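Side-chain contacts in genome polyprotein (Chicken sicinivirus JSY, PDB 6QWT), which acts as the 3Dpol RNA-dependent RNA polymerase piece of the viral polyprotein, probably copying the viral RNA genome from an RNA template: residues P36-R41 with A48-V53; A110-C115 with D284-M289; E160-D165 with K171-E176. All blocks are in the same frame, centred on the assembly; numbering follows the deposited sequence.

Contact 1. Residues P36-R41 with A48-V53; sequences PAVLSR and ADVDQV
V38 and V50 make the close-packed half of this contact. Their branched side chains slide past each other in opposite directions, with V38 CG1 3.8 Å from V50 CB. V50 also uses its two methyls separately: CG2 comes up to the carbonyl oxygen of V38, 3.4 Å away, while CG1 lies against the backbone of S40 and R41. Behind the valines, T172 touches V50 and gives V38 O a weak hydrogen bond, so this end is buried. A water joins the two segments, donating to S40 O (2.8 Å) and A48 O and weakly accepting from V50 N.

The other half is looser and faces solvent. R41 bends at its second and third torsions and crosses D49, whose carboxylate is swung out with CG anti to the backbone N (chi1 -174°). R41 NH2 and D49 OD2 are 2.6 Å apart, a salt bridge, but the N-H points poorly at the oxygen (122°), so the hydrogen bond is weak. D51 OD1 lies 3.9 Å from R41 NE and well out of the guanidinium plane, a long pairing of charges alone. D51 has a firmer partner, through OD2, in R17, which also bonds L39 O.

D49 is also the N-cap of helix 50-54, its OD1 taking a weak bond from D51 N. Here the chain leaving strand 34-36 turns back onto the start of this helix, in the polymerase's N-terminal part. Two acids share R41, and one weak bond is all the direct hydrogen bonding between the segments, so charge probably does most of the work at this end.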
ATOM      1  N   PRO A  36     -19.115   5.421   5.712  1.00 22.49           N
ATOM      2  CA  PRO A  36     -18.515   4.083   5.794  1.00 25.12           C
ATOM      3  C   PRO A  36     -18.947   3.203   4.630  1.00 26.33           C
ATOM      4  O   PRO A  36     -20.100   3.236   4.198  1.00 21.96           O
ATOM      5  CB  PRO A  36     -19.034   3.544   7.131  1.00 27.09           C
ATOM      6  CG  PRO A  36     -19.306   4.769   7.944  1.00 25.09           C
ATOM      7  CD  PRO A  36     -19.804   5.791   6.961  1.00 23.79           C
ATOM      8  N   ALA A  37     -18.000   2.413   4.125  1.00 25.19           N
ATOM      9  CA  ALA A  37     -18.262   1.550   2.982  1.00 26.87           C
ATOM     10  C   ALA A  37     -19.366   0.547   3.296  1.00 23.44           C
ATOM     11  O   ALA A  37     -19.585   0.165   4.450  1.00 20.67           O
ATOM     12  CB  ALA A  37     -16.994   0.800   2.571  1.00 21.98           C
ATOM     13  N   VAL A  38     -20.061   0.118   2.245  1.00 22.96           N
ATOM     14  CA  VAL A  38     -21.093  -0.902   2.375  1.00 23.17           C
ATOM     15  C   VAL A  38     -20.438  -2.221   2.771  1.00 23.04           C
ATOM     16  O   VAL A  38     -19.569  -2.741   2.062  1.00 20.94           O
ATOM     17  CB  VAL A  38     -21.888  -1.043   1.071  1.00 23.34           C
ATOM     18  CG1 VAL A  38     -22.844  -2.228   1.150  1.00 21.04           C
ATOM     19  CG2 VAL A  38     -22.640   0.238   0.769  1.00 22.66           C
ATOM     20  N   LEU A  39     -20.847  -2.772   3.911  1.00 20.66           N
ATOM     21  CA  LEU A  39     -20.364  -4.081   4.324  1.00 24.89           C
ATOM     22  C   LEU A  39     -21.426  -5.168   4.260  1.00 25.47           C
ATOM     23  O   LEU A  39     -21.073  -6.342   4.116  1.00 22.75           O
ATOM     24  CB  LEU A  39     -19.789  -4.018   5.749  1.00 23.54           C
ATOM     25  CG  LEU A  39     -18.668  -2.995   5.981  1.00 24.31           C
ATOM     26  CD1 LEU A  39     -18.212  -3.009   7.430  1.00 25.98           C
ATOM     27  CD2 LEU A  39     -17.484  -3.235   5.047  1.00 22.62           C
ATOM     28  N   SER A  40     -22.705  -4.812   4.341  1.00 23.24           N
ATOM     29  CA  SER A  40     -23.789  -5.783   4.391  1.00 25.92           C
ATOM     30  C   SER A  40     -24.458  -5.917   3.029  1.00 27.46           C
ATOM     31  O   SER A  40     -24.603  -4.934   2.296  1.00 27.01           O
ATOM     32  CB  SER A  40     -24.826  -5.379   5.442  1.00 26.01           C
ATOM     33  OG  SER A  40     -26.062  -6.034   5.220  1.00 28.78           O
ATOM     34  N   ARG A  41     -24.874  -7.144   2.701  1.00 27.03           N
ATOM     35  CA  ARG A  41     -25.639  -7.369   1.478  1.00 25.97           C
ATOM     36  C   ARG A  41     -27.046  -6.793   1.562  1.00 26.68           C
ATOM     37  O   ARG A  41     -27.747  -6.766   0.544  1.00 31.59           O
ATOM     38  CB  ARG A  41     -25.709  -8.866   1.165  1.00 26.88           C
ATOM     39  CG  ARG A  41     -24.368  -9.589   1.239  1.00 29.00           C
ATOM     40  CD  ARG A  41     -24.177 -10.546   0.070  1.00 28.45           C
ATOM     41  NE  ARG A  41     -24.860 -11.818   0.265  1.00 33.68           N
ATOM     42  CZ  ARG A  41     -25.449 -12.513  -0.704  1.00 35.86           C
ATOM     43  NH1 ARG A  41     -26.046 -13.663  -0.420  1.00 37.14           N
ATOM     44  NH2 ARG A  41     -25.449 -12.061  -1.951  1.00 30.66           N
ATOM     45  N   ALA A  48     -27.261  -2.480  -4.952  1.00 28.46           N
ATOM     46  CA  ALA A  48     -26.387  -3.521  -5.467  1.00 27.16           C
ATOM     47  C   ALA A  48     -26.030  -4.526  -4.376  1.00 27.80           C
ATOM     48  O   ALA A  48     -26.306  -4.332  -3.188  1.00 28.76           O
ATOM     49  CB  ALA A  48     -25.114  -2.906  -6.059  1.00 27.60           C
ATOM     50  N   ASP A  49     -25.405  -5.619  -4.806  1.00 32.41           N
ATOM     51  CA  ASP A  49     -24.915  -6.666  -3.920  1.00 28.50           C
ATOM     52  C   ASP A  49     -23.415  -6.464  -3.738  1.00 28.84           C
ATOM     53  O   ASP A  49     -22.653  -6.558  -4.707  1.00 26.68           O
ATOM     54  CB  ASP A  49     -25.218  -8.046  -4.505  1.00 30.65           C
ATOM     55  CG  ASP A  49     -24.873  -9.183  -3.562  1.00 33.01           C
ATOM     56  OD1 ASP A  49     -24.291  -8.925  -2.490  1.00 35.10           O
ATOM     57  OD2 ASP A  49     -25.191 -10.343  -3.901  1.00 36.53           O
ATOM     58  N   VAL A  50     -22.997  -6.189  -2.499  1.00 24.51           N
ATOM     59  CA  VAL A  50     -21.613  -5.790  -2.261  1.00 28.12           C
ATOM     60  C   VAL A  50     -20.658  -6.955  -2.515  1.00 30.47           C
ATOM     61  O   VAL A  50     -19.569  -6.768  -3.071  1.00 27.70           O
ATOM     62  CB  VAL A  50     -21.457  -5.205  -0.842  1.00 24.87           C
ATOM     63  CG1 VAL A  50     -21.835  -6.223   0.226  1.00 21.42           C
ATOM     64  CG2 VAL A  50     -20.039  -4.696  -0.629  1.00 24.33           C
ATOM     65  N   ASP A  51     -21.048  -8.177  -2.130  1.00 26.21           N
ATOM     66  CA  ASP A  51     -20.196  -9.331  -2.400  1.00 27.75           C
ATOM     67  C   ASP A  51     -19.984  -9.527  -3.896  1.00 30.15           C
ATOM     68  O   ASP A  51     -18.934 -10.026  -4.315  1.00 32.50           O
ATOM     69  CB  ASP A  51     -20.796 -10.594  -1.777  1.00 27.44           C
ATOM     70  CG  ASP A  51     -20.637 -10.636  -0.268  1.00 29.09           C
ATOM     71  OD1 ASP A  51     -20.951 -11.684   0.337  1.00 30.07           O
ATOM     72  OD2 ASP A  51     -20.204  -9.621   0.316  1.00 28.65           O
ATOM     73  N   GLN A  52     -20.961  -9.132  -4.713  1.00 31.01           N
ATOM     74  CA  GLN A  52     -20.820  -9.214  -6.162  1.00 28.98           C
ATOM     75  C   GLN A  52     -19.957  -8.075  -6.698  1.00 31.35           C
ATOM     76  O   GLN A  52     -19.051  -8.298  -7.511  1.00 30.58           O
ATOM     77  CB  GLN A  52     -22.205  -9.206  -6.815  1.00 33.92           C
ATOM     78  CG  GLN A  52     -22.226  -9.633  -8.273  1.00 38.19           C
ATOM     79  CD  GLN A  52     -21.932  -8.485  -9.220  1.00 45.95           C
ATOM     80  OE1 GLN A  52     -22.391  -7.358  -9.011  1.00 46.55           O
ATOM     81  NE2 GLN A  52     -21.159  -8.763 -10.264  1.00 49.09           N
ATOM     82  N   VAL A  53     -20.216  -6.847  -6.245  1.00 26.44           N
ATOM     83  CA  VAL A  53     -19.462  -5.699  -6.743  1.00 29.06           C
ATOM     84  C   VAL A  53     -18.008  -5.765  -6.287  1.00 28.14           C
ATOM     85  O   VAL A  53     -17.092  -5.440  -7.050  1.00 26.76           O
ATOM     86  CB  VAL A  53     -20.135  -4.386  -6.304  1.00 30.41           C
ATOM     87  CG1 VAL A  53     -19.327  -3.185  -6.784  1.00 25.92           C
ATOM     88  CG2 VAL A  53     -21.567  -4.321  -6.828  1.00 26.98           C
TER
HETATM   89  O   HOH W   1     -24.864  -4.665  -0.489  1.00 23.73           O

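Contact 2. Residues A110-C115 with D284-M289; sequences AGYPWC and DQWYIM
Y112 and W286 meet through their rings, their CA atoms lying 12.3 Å apart. The indole brings the outer edge of its six-membered ring toward the face of the phenol in an offset edge-to-face pair, with centroids 5.6 Å apart and planes at 74°. One atom of the indole does the touching: W286 CH2 lies 3.7 Å from Y112 CZ and 3.5 Å from Y112 OH, so the pair is shifted to the hydroxyl end of the tyrosine. That hydroxyl is hydrogen-bonded to P11 O, which ties the phenol to the N-terminal part of the chain. Y112 holds CG on the far side of CB from its backbone N (chi1 -163°), which swings the phenol toward the strand.

On the side of the phenol turned from the tryptophan, P113 CB lies 3.7 Å above the ring plane, offset toward the rim. The peptide bond between Y112 and P113 is cis, a geometry that lets the proline lie near its neighbour's ring. S109 to P113 match the Ser-x-Gly-x-Pro signature of motif G of picornaviral polymerases, which in relatives runs along the template entry path. The turn is closed by C115 N bonding to G111 O at 2.6 Å. Further round the turn, W114 NE1 bonds to H181 ND1, and its indole packs on L138 and E141 of helix 136-147.

W286 is positioned from its own strand. Its NE1 makes a weak but fairly straight bond to D284 OD1, 3.4 Å away and lying at the indole edge. F152 meets W286 edge-to-face from the strand 152-157, and V281 of the strand 277-282 touches it too. Beyond them, strand 285-290 is held between 277-282 and 2-5, with I288 making backbone bonds to L4.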
ATOM      1  N   ALA A 110      -3.446 -12.621  13.605  1.00 32.69           N
ATOM      2  CA  ALA A 110      -2.535 -13.740  13.413  1.00 32.42           C
ATOM      3  C   ALA A 110      -2.811 -14.509  12.128  1.00 32.53           C
ATOM      4  O   ALA A 110      -1.984 -15.339  11.732  1.00 30.52           O
ATOM      5  CB  ALA A 110      -2.605 -14.688  14.611  1.00 32.90           C
ATOM      6  N   GLY A 111      -3.940 -14.253  11.469  1.00 34.45           N
ATOM      7  CA  GLY A 111      -4.254 -14.912  10.220  1.00 31.58           C
ATOM      8  C   GLY A 111      -4.732 -16.337  10.413  1.00 30.60           C
ATOM      9  O   GLY A 111      -4.755 -16.887  11.515  1.00 30.43           O
ATOM     10  N   TYR A 112      -5.117 -16.948   9.292  1.00 28.68           N
ATOM     11  CA  TYR A 112      -5.683 -18.290   9.290  1.00 27.79           C
ATOM     12  C   TYR A 112      -4.574 -19.341   9.380  1.00 31.00           C
ATOM     13  O   TYR A 112      -3.562 -19.233   8.684  1.00 27.93           O
ATOM     14  CB  TYR A 112      -6.506 -18.516   8.023  1.00 29.57           C
ATOM     15  CG  TYR A 112      -7.443 -19.688   8.130  1.00 32.61           C
ATOM     16  CD1 TYR A 112      -8.683 -19.552   8.741  1.00 30.55           C
ATOM     17  CD2 TYR A 112      -7.083 -20.937   7.643  1.00 30.57           C
ATOM     18  CE1 TYR A 112      -9.542 -20.626   8.855  1.00 29.66           C
ATOM     19  CE2 TYR A 112      -7.933 -22.015   7.751  1.00 28.64           C
ATOM     20  CZ  TYR A 112      -9.161 -21.853   8.359  1.00 30.86           C
ATOM     21  OH  TYR A 112     -10.012 -22.922   8.467  1.00 31.30           O
ATOM     22  N   PRO A 113      -4.747 -20.384  10.212  1.00 31.72           N
ATOM     23  CA  PRO A 113      -5.932 -20.636  11.041  1.00 35.88           C
ATOM     24  C   PRO A 113      -5.834 -20.093  12.467  1.00 36.54           C
ATOM     25  O   PRO A 113      -6.759 -20.314  13.248  1.00 36.82           O
ATOM     26  CB  PRO A 113      -6.003 -22.164  11.062  1.00 32.76           C
ATOM     27  CG  PRO A 113      -4.560 -22.575  11.061  1.00 31.42           C
ATOM     28  CD  PRO A 113      -3.809 -21.523  10.256  1.00 28.49           C
ATOM     29  N   TRP A 114      -4.735 -19.404  12.795  1.00 30.80           N
ATOM     30  CA  TRP A 114      -4.542 -18.922  14.160  1.00 32.10           C
ATOM     31  C   TRP A 114      -5.663 -17.981  14.588  1.00 36.25           C
ATOM     32  O   TRP A 114      -6.171 -18.078  15.712  1.00 38.55           O
ATOM     33  CB  TRP A 114      -3.192 -18.214  14.288  1.00 31.36           C
ATOM     34  CG  TRP A 114      -2.054 -18.899  13.590  1.00 35.89           C
ATOM     35  CD1 TRP A 114      -1.590 -18.641  12.331  1.00 31.62           C
ATOM     36  CD2 TRP A 114      -1.225 -19.942  14.118  1.00 33.70           C
ATOM     37  NE1 TRP A 114      -0.530 -19.465  12.041  1.00 31.57           N
ATOM     38  CE2 TRP A 114      -0.285 -20.274  13.121  1.00 33.28           C
ATOM     39  CE3 TRP A 114      -1.189 -20.632  15.333  1.00 35.98           C
ATOM     40  CZ2 TRP A 114       0.680 -21.261  13.303  1.00 36.95           C
ATOM     41  CZ3 TRP A 114      -0.230 -21.613  15.513  1.00 41.30           C
ATOM     42  CH2 TRP A 114       0.692 -21.919  14.502  1.00 41.87           C
ATOM     43  N   CYS A 115      -6.078 -17.078  13.699  1.00 33.55           N
ATOM     44  CA  CYS A 115      -7.045 -16.031  14.021  1.00 37.12           C
ATOM     45  C   CYS A 115      -8.418 -16.595  14.372  1.00 45.10           C
ATOM     46  O   CYS A 115      -9.378 -15.842  14.570  1.00 42.39           O
ATOM     47  CB  CYS A 115      -7.174 -15.064  12.847  1.00 34.17           C
ATOM     48  SG  CYS A 115      -7.953 -15.830  11.415  1.00 38.89           S
ATOM     49  N   ASP A 284     -17.011 -18.537   3.985  1.00 24.64           N
ATOM     50  CA  ASP A 284     -16.942 -19.946   3.619  1.00 24.06           C
ATOM     51  C   ASP A 284     -16.645 -20.139   2.134  1.00 25.28           C
ATOM     52  O   ASP A 284     -16.850 -21.235   1.597  1.00 23.29           O
ATOM     53  CB  ASP A 284     -18.244 -20.660   4.004  1.00 24.06           C
ATOM     54  CG  ASP A 284     -18.129 -22.180   3.939  1.00 28.09           C
ATOM     55  OD1 ASP A 284     -17.171 -22.739   4.515  1.00 31.14           O
ATOM     56  OD2 ASP A 284     -18.998 -22.812   3.302  1.00 26.10           O
ATOM     57  N   GLN A 285     -16.171 -19.093   1.459  1.00 26.20           N
ATOM     58  CA  GLN A 285     -15.791 -19.169   0.052  1.00 25.82           C
ATOM     59  C   GLN A 285     -14.285 -19.396  -0.029  1.00 27.09           C
ATOM     60  O   GLN A 285     -13.494 -18.506   0.303  1.00 25.05           O
ATOM     61  CB  GLN A 285     -16.201 -17.903  -0.695  1.00 24.86           C
ATOM     62  CG  GLN A 285     -17.687 -17.601  -0.637  1.00 24.25           C
ATOM     63  CD  GLN A 285     -18.534 -18.708  -1.238  1.00 29.24           C
ATOM     64  OE1 GLN A 285     -18.471 -18.973  -2.439  1.00 28.01           O
ATOM     65  NE2 GLN A 285     -19.335 -19.358  -0.402  1.00 30.55           N
ATOM     66  N   TRP A 286     -13.895 -20.589  -0.464  1.00 26.27           N
ATOM     67  CA  TRP A 286     -12.496 -20.961  -0.624  1.00 25.67           C
ATOM     68  C   TRP A 286     -12.147 -20.957  -2.105  1.00 29.35           C
ATOM     69  O   TRP A 286     -12.841 -21.587  -2.911  1.00 27.10           O
ATOM     70  CB  TRP A 286     -12.227 -22.337  -0.017  1.00 24.65           C
ATOM     71  CG  TRP A 286     -12.711 -22.469   1.392  1.00 26.88           C
ATOM     72  CD1 TRP A 286     -13.992 -22.712   1.802  1.00 26.41           C
ATOM     73  CD2 TRP A 286     -11.922 -22.360   2.584  1.00 25.99           C
ATOM     74  NE1 TRP A 286     -14.048 -22.764   3.175  1.00 25.52           N
ATOM     75  CE2 TRP A 286     -12.791 -22.552   3.678  1.00 25.19           C
ATOM     76  CE3 TRP A 286     -10.568 -22.121   2.832  1.00 25.26           C
ATOM     77  CZ2 TRP A 286     -12.348 -22.511   4.999  1.00 30.59           C
ATOM     78  CZ3 TRP A 286     -10.129 -22.084   4.146  1.00 27.63           C
ATOM     79  CH2 TRP A 286     -11.017 -22.276   5.213  1.00 25.97           C
ATOM     80  N   TYR A 287     -11.079 -20.248  -2.463  1.00 25.47           N
ATOM     81  CA  TYR A 287     -10.721 -20.100  -3.867  1.00 26.31           C
ATOM     82  C   TYR A 287      -9.237 -19.778  -3.980  1.00 26.09           C
ATOM     83  O   TYR A 287      -8.581 -19.402  -3.005  1.00 22.11           O
ATOM     84  CB  TYR A 287     -11.567 -19.018  -4.550  1.00 24.93           C
ATOM     85  CG  TYR A 287     -11.440 -17.653  -3.916  1.00 24.44           C
ATOM     86  CD1 TYR A 287     -12.199 -17.306  -2.804  1.00 26.03           C
ATOM     87  CD2 TYR A 287     -10.558 -16.709  -4.427  1.00 27.04           C
ATOM     88  CE1 TYR A 287     -12.082 -16.058  -2.217  1.00 27.74           C
ATOM     89  CE2 TYR A 287     -10.433 -15.458  -3.847  1.00 26.08           C
ATOM     90  CZ  TYR A 287     -11.198 -15.138  -2.746  1.00 27.75           C
ATOM     91  OH  TYR A 287     -11.077 -13.896  -2.167  1.00 29.09           O
ATOM     92  N   ILE A 288      -8.721 -19.946  -5.194  1.00 26.48           N
ATOM     93  CA  ILE A 288      -7.341 -19.631  -5.533  1.00 24.42           C
ATOM     94  C   ILE A 288      -7.364 -18.542  -6.594  1.00 28.23           C
ATOM     95  O   ILE A 288      -8.150 -18.616  -7.545  1.00 27.10           O
ATOM     96  CB  ILE A 288      -6.579 -20.875  -6.029  1.00 28.57           C
ATOM     97  CG1 ILE A 288      -6.075 -21.702  -4.843  1.00 29.61           C
ATOM     98  CG2 ILE A 288      -5.421 -20.483  -6.945  1.00 24.00           C
ATOM     99  CD1 ILE A 288      -5.610 -23.095  -5.220  1.00 26.94           C
ATOM    100  N   MET A 289      -6.529 -17.522  -6.415  1.00 28.52           N
ATOM    101  CA  MET A 289      -6.385 -16.450  -7.387  1.00 25.81           C
ATOM    102  C   MET A 289      -5.113 -16.681  -8.192  1.00 27.07           C
ATOM    103  O   MET A 289      -4.018 -16.753  -7.625  1.00 25.50           O
ATOM    104  CB  MET A 289      -6.350 -15.085  -6.700  1.00 23.51           C
ATOM    105  CG  MET A 289      -7.723 -14.542  -6.330  1.00 34.64           C
ATOM    106  SD  MET A 289      -8.746 -14.196  -7.782  1.00 49.92           S
ATOM    107  CE  MET A 289     -10.378 -14.060  -7.055  1.00 38.53           C
TER

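Contact 3. Residues E160-D165 with K171-E176; sequences ELRGVD and KTRLIE
E160 sends CG between its backbone N and carbonyl carbon (chi1 81°) and runs out extended, while R173 kinks at its third torsion (chi3 -76°) to lay the side of its guanidinium against that carboxylate. Both belong to the Lys-Asp-Glu-Leu-Arg and Arg-Leu-Ile-Glu signatures of motif F in the fingers, whose basic residues line the nucleotide entry channel in related picornaviral polymerases. The grip is a two-pronged salt bridge with planes only 7° apart: R173 NH2 reaches the syn lone pair of E160 OE2 at 2.8 Å, and R173 NE meets E160 OE1 at 3.0 Å, slightly tilted from the plane. A water gives a proton to E160 OE1 and takes one from R173 N, bridging the same pair.

R162, bent at its second and third torsions, turns its edge to the backbone instead. NE and NH2 both donate to K171 O, at 3.2 and 2.8 Å; NE comes in the carbonyl plane, whereas NH2 approaches from above it. Two donors on one oxygen fix the rotation of the guanidinium, and over one of its faces lies R173 CG, 3.7 Å from R162 NH2.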
ATOM      1  N   GLU A 160     -14.023   1.161   5.873  1.00 25.76           N
ATOM      2  CA  GLU A 160     -13.345   2.440   5.702  1.00 24.49           C
ATOM      3  C   GLU A 160     -14.324   3.458   5.133  1.00 26.90           C
ATOM      4  O   GLU A 160     -15.361   3.100   4.574  1.00 24.73           O
ATOM      5  CB  GLU A 160     -12.128   2.315   4.776  1.00 24.92           C
ATOM      6  CG  GLU A 160     -12.501   2.321   3.294  1.00 28.97           C
ATOM      7  CD  GLU A 160     -11.367   1.876   2.389  1.00 31.59           C
ATOM      8  OE1 GLU A 160     -11.643   1.168   1.396  1.00 26.86           O
ATOM      9  OE2 GLU A 160     -10.204   2.237   2.669  1.00 36.70           O
ATOM     10  N   LEU A 161     -13.973   4.738   5.278  1.00 22.96           N
ATOM     11  CA  LEU A 161     -14.760   5.802   4.667  1.00 24.13           C
ATOM     12  C   LEU A 161     -14.606   5.771   3.151  1.00 25.83           C
ATOM     13  O   LEU A 161     -13.508   5.568   2.625  1.00 24.38           O
ATOM     14  CB  LEU A 161     -14.325   7.170   5.200  1.00 24.97           C
ATOM     15  CG  LEU A 161     -14.707   7.554   6.633  1.00 26.38           C
ATOM     16  CD1 LEU A 161     -14.264   8.979   6.928  1.00 26.17           C
ATOM     17  CD2 LEU A 161     -16.204   7.393   6.875  1.00 24.53           C
ATOM     18  N   ARG A 162     -15.718   5.972   2.446  1.00 22.45           N
ATOM     19  CA  ARG A 162     -15.725   6.003   0.991  1.00 24.71           C
ATOM     20  C   ARG A 162     -16.597   7.155   0.518  1.00 24.68           C
ATOM     21  O   ARG A 162     -17.509   7.590   1.226  1.00 26.90           O
ATOM     22  CB  ARG A 162     -16.238   4.681   0.398  1.00 25.65           C
ATOM     23  CG  ARG A 162     -15.441   3.461   0.825  1.00 26.70           C
ATOM     24  CD  ARG A 162     -14.158   3.341   0.035  1.00 25.78           C
ATOM     25  NE  ARG A 162     -14.372   2.615  -1.213  1.00 32.21           N
ATOM     26  CZ  ARG A 162     -13.545   2.649  -2.250  1.00 39.07           C
ATOM     27  NH1 ARG A 162     -12.437   3.379  -2.194  1.00 38.37           N
ATOM     28  NH2 ARG A 162     -13.826   1.952  -3.345  1.00 33.92           N
ATOM     29  N   GLY A 163     -16.308   7.644  -0.687  1.00 20.98           N
ATOM     30  CA  GLY A 163     -17.173   8.638  -1.294  1.00 26.07           C
ATOM     31  C   GLY A 163     -18.604   8.144  -1.396  1.00 31.07           C
ATOM     32  O   GLY A 163     -18.863   6.952  -1.566  1.00 26.48           O
ATOM     33  N   VAL A 164     -19.547   9.084  -1.281  1.00 28.08           N
ATOM     34  CA  VAL A 164     -20.963   8.718  -1.255  1.00 27.77           C
ATOM     35  C   VAL A 164     -21.378   8.044  -2.555  1.00 28.99           C
ATOM     36  O   VAL A 164     -22.331   7.256  -2.576  1.00 29.41           O
ATOM     37  CB  VAL A 164     -21.835   9.953  -0.963  1.00 31.89           C
ATOM     38  CG1 VAL A 164     -21.813  10.275   0.524  1.00 27.53           C
ATOM     39  CG2 VAL A 164     -21.370  11.146  -1.794  1.00 25.68           C
ATOM     40  N   ASP A 165     -20.684   8.342  -3.655  1.00 28.84           N
ATOM     41  CA  ASP A 165     -20.965   7.655  -4.910  1.00 32.76           C
ATOM     42  C   ASP A 165     -20.573   6.183  -4.827  1.00 31.90           C
ATOM     43  O   ASP A 165     -21.322   5.309  -5.278  1.00 30.54           O
ATOM     44  CB  ASP A 165     -20.241   8.349  -6.068  1.00 36.64           C
ATOM     45  CG  ASP A 165     -18.733   8.448  -5.852  1.00 45.35           C
ATOM     46  OD1 ASP A 165     -18.304   8.802  -4.732  1.00 45.43           O
ATOM     47  OD2 ASP A 165     -17.975   8.174  -6.808  1.00 47.53           O
ATOM     48  N   LYS A 171     -19.265  -0.136  -4.058  1.00 25.88           N
ATOM     49  CA  LYS A 171     -17.871  -0.340  -4.460  1.00 25.55           C
ATOM     50  C   LYS A 171     -16.984  -0.224  -3.225  1.00 26.46           C
ATOM     51  O   LYS A 171     -16.391   0.817  -2.939  1.00 29.54           O
ATOM     52  CB  LYS A 171     -17.460   0.668  -5.525  1.00 24.71           C
ATOM     53  CG  LYS A 171     -18.097   0.478  -6.884  1.00 31.00           C
ATOM     54  CD  LYS A 171     -17.662   1.600  -7.811  1.00 37.56           C
ATOM     55  CE  LYS A 171     -18.341   1.520  -9.167  1.00 47.97           C
ATOM     56  NZ  LYS A 171     -17.946   2.671 -10.030  1.00 46.92           N
ATOM     57  N   THR A 172     -16.885  -1.321  -2.486  1.00 25.10           N
ATOM     58  CA  THR A 172     -16.033  -1.383  -1.309  1.00 26.54           C
ATOM     59  C   THR A 172     -14.860  -2.315  -1.580  1.00 25.13           C
ATOM     60  O   THR A 172     -15.015  -3.350  -2.236  1.00 27.22           O
ATOM     61  CB  THR A 172     -16.826  -1.845  -0.087  1.00 25.87           C
ATOM     62  OG1 THR A 172     -16.833  -3.275  -0.023  1.00 34.08           O
ATOM     63  CG2 THR A 172     -18.248  -1.338  -0.191  1.00 20.36           C
ATOM     64  N   ARG A 173     -13.687  -1.929  -1.090  1.00 22.74           N
ATOM     65  CA  ARG A 173     -12.463  -2.646  -1.396  1.00 26.99           C
ATOM     66  C   ARG A 173     -12.321  -3.877  -0.505  1.00 25.27           C
ATOM     67  O   ARG A 173     -13.049  -4.067   0.475  1.00 23.40           O
ATOM     68  CB  ARG A 173     -11.248  -1.729  -1.236  1.00 22.32           C
ATOM     69  CG  ARG A 173     -11.332  -0.447  -2.050  1.00 23.31           C
ATOM     70  CD  ARG A 173      -9.988   0.258  -2.110  1.00 31.32           C
ATOM     71  NE  ARG A 173      -9.681   0.952  -0.863  1.00 30.39           N
ATOM     72  CZ  ARG A 173      -8.451   1.227  -0.447  1.00 36.09           C
ATOM     73  NH1 ARG A 173      -7.409   0.866  -1.181  1.00 34.27           N
ATOM     74  NH2 ARG A 173      -8.262   1.863   0.704  1.00 30.63           N
ATOM     75  N   LEU A 174     -11.369  -4.727  -0.868  1.00 24.49           N
ATOM     76  CA  LEU A 174     -11.039  -5.913  -0.096  1.00 24.73           C
ATOM     77  C   LEU A 174      -9.760  -5.675   0.693  1.00 29.21           C
ATOM     78  O   LEU A 174      -8.854  -4.975   0.231  1.00 32.23           O
ATOM     79  CB  LEU A 174     -10.868  -7.128  -1.008  1.00 27.10           C
ATOM     80  CG  LEU A 174     -12.091  -7.535  -1.825  1.00 28.87           C
ATOM     81  CD1 LEU A 174     -11.666  -8.383  -3.012  1.00 32.60           C
ATOM     82  CD2 LEU A 174     -13.083  -8.283  -0.952  1.00 24.67           C
ATOM     83  N   ILE A 175      -9.699  -6.245   1.892  1.00 27.37           N
ATOM     84  CA  ILE A 175      -8.484  -6.266   2.696  1.00 29.79           C
ATOM     85  C   ILE A 175      -8.165  -7.721   3.000  1.00 31.29           C
ATOM     86  O   ILE A 175      -9.028  -8.467   3.478  1.00 29.29           O
ATOM     87  CB  ILE A 175      -8.627  -5.429   3.984  1.00 33.08           C
ATOM     88  CG1 ILE A 175      -7.401  -5.603   4.884  1.00 40.89           C
ATOM     89  CG2 ILE A 175      -9.911  -5.769   4.728  1.00 28.16           C
ATOM     90  CD1 ILE A 175      -7.409  -4.706   6.108  1.00 39.91           C
ATOM     91  N   GLU A 176      -6.936  -8.131   2.692  1.00 32.09           N
ATOM     92  CA  GLU A 176      -6.529  -9.523   2.808  1.00 27.02           C
ATOM     93  C   GLU A 176      -5.278  -9.604   3.667  1.00 30.21           C
ATOM     94  O   GLU A 176      -4.333  -8.835   3.467  1.00 35.32           O
ATOM     95  CB  GLU A 176      -6.286 -10.140   1.424  1.00 29.85           C
ATOM     96  CG  GLU A 176      -7.284  -9.668   0.365  1.00 33.78           C
ATOM     97  CD  GLU A 176      -7.440 -10.641  -0.790  1.00 37.89           C
ATOM     98  OE1 GLU A 176      -7.188 -10.243  -1.948  1.00 41.78           O
ATOM     99  OE2 GLU A 176      -7.820 -11.805  -0.541  1.00 39.71           O
TER
HETATM  100  O   HOH W   2     -13.759  -0.320   1.326  1.00 23.46           O

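In the fold
Contacts 1 and 3 form one continuous patch, their centres about 9 Å apart. A37 N probably bonds to E160 O, next to the pairing of strand 34-36 with 161-163, and T172 packs against V38 and V50. Contact 2 lies about 20 Å from the centre of contact 1 and 21 Å from that of contact 3, yet it shares the five-stranded mixed sheet with contact 3: strand 285-290 is second from one edge and 174-177 forms the other. Along the chain contact 1 comes first, and contact 3 falls between the two halves of contact 2. Segments matching motifs G and F are thus tied to the same mixed sheet, consistent with a shared framework for template and nucleotide entry.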